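Local coordinates for uncharacterized protein (Agrobacterium tumefaciens, PDB 3D01) that is of unknown function but belongs to the YjgF/chorismate mutase-like family of putative endoribonucleases and forms a three-chain assembly, at residues V13-L18 against Q87-L92. Numbering follows the deposited sequence.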
loop_
_atom_site.group_PDB
_atom_site.type_symbol
_atom_site.label_atom_id
_atom_site.label_comp_id
_atom_site.label_asym_id
_atom_site.label_seq_id
_atom_site.Cartn_x
_atom_site.Cartn_y
_atom_site.Cartn_z
ATOM N N VAL I 13 -5.418 13.530 -26.829
ATOM C CA VAL I 13 -4.699 14.625 -26.237
ATOM C C VAL I 13 -3.818 14.051 -25.115
ATOM O O VAL I 13 -2.665 14.411 -25.018
ATOM C CB VAL I 13 -5.642 15.706 -25.693
ATOM C CG1 VAL I 13 -4.894 16.698 -24.850
ATOM C CG2 VAL I 13 -6.356 16.444 -26.854
ATOM N N ILE I 14 -4.360 13.156 -24.304
ATOM C CA ILE I 14 -3.543 12.531 -23.217
ATOM C C ILE I 14 -2.312 11.808 -23.803
ATOM O O ILE I 14 -1.181 12.056 -23.392
ATOM C CB ILE I 14 -4.401 11.579 -22.330
ATOM C CG1 ILE I 14 -5.416 12.371 -21.481
ATOM C CG2 ILE I 14 -3.521 10.707 -21.398
ATOM C CD1 ILE I 14 -6.615 11.539 -20.980
ATOM N N GLU I 15 -2.531 10.943 -24.780
ATOM C CA GLU I 15 -1.441 10.204 -25.394
ATOM C C GLU I 15 -0.490 11.081 -26.199
ATOM O O GLU I 15 0.706 10.796 -26.284
ATOM C CB GLU I 15 -1.984 9.103 -26.274
ATOM C CG GLU I 15 -2.760 8.051 -25.545
ATOM C CD GLU I 15 -2.898 6.783 -26.368
ATOM O OE1 GLU I 15 -3.930 6.106 -26.208
ATOM O OE2 GLU I 15 -1.985 6.456 -27.168
ATOM N N GLY I 16 -1.002 12.158 -26.798
ATOM C CA GLY I 16 -0.139 13.088 -27.516
ATOM C C GLY I 16 0.798 13.831 -26.581
ATOM O O GLY I 16 1.984 14.011 -26.879
ATOM N N ARG I 17 0.270 14.277 -25.443
ATOM C CA ARG I 17 1.101 14.892 -24.409
ATOM C C ARG I 17 2.226 13.943 -23.969
ATOM O O ARG I 17 3.343 14.369 -23.765
ATOM C CB ARG I 17 0.264 15.274 -23.212
ATOM C CG ARG I 17 -0.715 16.405 -23.494
ATOM C CD ARG I 17 -1.248 16.917 -22.201
ATOM N NE ARG I 17 -2.607 17.450 -22.190
ATOM C CZ ARG I 17 -2.995 18.633 -22.677
ATOM N NH1 ARG I 17 -2.156 19.434 -23.388
ATOM N NH2 ARG I 17 -4.274 18.996 -22.504
ATOM N N LEU I 18 1.917 12.665 -23.881
ATOM C CA LEU I 18 2.923 11.688 -23.476
ATOM C C LEU I 18 4.010 11.548 -24.538
ATOM O O LEU I 18 5.194 11.452 -24.206
ATOM C CB LEU I 18 2.259 10.353 -23.218
ATOM C CG LEU I 18 3.150 9.231 -22.685
ATOM C CD1 LEU I 18 3.892 9.739 -21.411
ATOM C CD2 LEU I 18 2.243 8.012 -22.440
ATOM N N GLN I 87 -1.782 0.071 -18.596
ATOM C CA GLN I 87 -2.768 -0.818 -17.966
ATOM C C GLN I 87 -4.112 -0.125 -17.787
ATOM O O GLN I 87 -5.159 -0.732 -17.955
ATOM C CB GLN I 87 -2.269 -1.282 -16.594
ATOM C CG GLN I 87 -0.968 -2.091 -16.667
ATOM C CD GLN I 87 -1.055 -3.392 -17.438
ATOM O OE1 GLN I 87 -2.133 -3.894 -17.776
ATOM N NE2 GLN I 87 0.107 -3.969 -17.695
ATOM N N VAL I 88 -4.078 1.152 -17.426
ATOM C CA VAL I 88 -5.299 1.904 -17.256
ATOM C C VAL I 88 -6.010 2.008 -18.610
ATOM O O VAL I 88 -7.218 1.853 -18.672
ATOM C CB VAL I 88 -5.051 3.317 -16.711
ATOM C CG1 VAL I 88 -6.365 4.069 -16.611
ATOM C CG2 VAL I 88 -4.340 3.271 -15.321
ATOM N N LYS I 89 -5.263 2.286 -19.664
ATOM C CA LYS I 89 -5.854 2.343 -21.018
ATOM C C LYS I 89 -6.561 1.034 -21.363
ATOM O O LYS I 89 -7.706 1.053 -21.880
ATOM C CB LYS I 89 -4.779 2.656 -22.066
ATOM C CG LYS I 89 -5.367 2.866 -23.475
ATOM C CD LYS I 89 -4.316 3.301 -24.464
ATOM C CE LYS I 89 -4.920 3.345 -25.899
ATOM N NZ LYS I 89 -3.894 3.592 -26.904
ATOM N N ALA I 90 -5.894 -0.091 -21.107
ATOM C CA ALA I 90 -6.484 -1.421 -21.266
ATOM C C ALA I 90 -7.771 -1.597 -20.446
ATOM O O ALA I 90 -8.815 -2.078 -20.958
ATOM C CB ALA I 90 -5.463 -2.506 -20.915
ATOM N N ALA I 91 -7.708 -1.176 -19.186
ATOM C CA ALA I 91 -8.815 -1.289 -18.250
ATOM C C ALA I 91 -10.054 -0.512 -18.718
ATOM O O ALA I 91 -11.190 -0.906 -18.441
ATOM C CB ALA I 91 -8.382 -0.785 -16.859
ATOM N N LEU I 92 -9.806 0.595 -19.399
ATOM C CA LEU I 92 -10.861 1.520 -19.813
ATOM C C LEU I 92 -11.183 1.371 -21.300
ATOM O O LEU I 92 -11.774 2.280 -21.905
ATOM C CB LEU I 92 -10.428 2.953 -19.507
ATOM C CG LEU I 92 -10.173 3.308 -18.029
ATOM C CD1 LEU I 92 -9.645 4.712 -17.908
ATOM C CD2 LEU I 92 -11.424 3.133 -17.196
#
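The carboxylate of Glu-15 receives the ammonium group of Lys-89 on the syn side of OE1, 18° out of the carboxylate plane. This bond, Lys-89 NZ to Glu-15 OE1 at 2.6 Å, is a short salt bridge and the sole polar link between the two segments; Glu-15 OE2 stays 3.5 Å from Lys-89 NZ, so the grip is one-oxygen rather than bidentate. Lys-89 CE lies unusually close to Glu-15 OE1, at 2.9 Å, which leaves the exact placing of the lysine end doubtful. Both side chains are extended beyond CG and meet at about a right angle, spanning backbones whose nearest CA atoms, Glu-15 CA and Lys-89 CA, are 10.0 Å apart. Lys-89 has CG anti to the backbone N (chi1 -174°), which sends the straight chain out to the glutamate, and it also touches Leu-25. Elsewhere on the two helices, Ile-14 and Leu-18 pack on helix 118-133, while Val-88 and Ala-91 touch Leu-45 of strand 44-54. The ion pair thus ties the N-terminal helix 3-21 to the C-terminal end of helix 70-91, an interhelical surface salt bridge on the helical side of a YjgF-like alpha/beta fold, in which helices pack against one face of the mixed sheet.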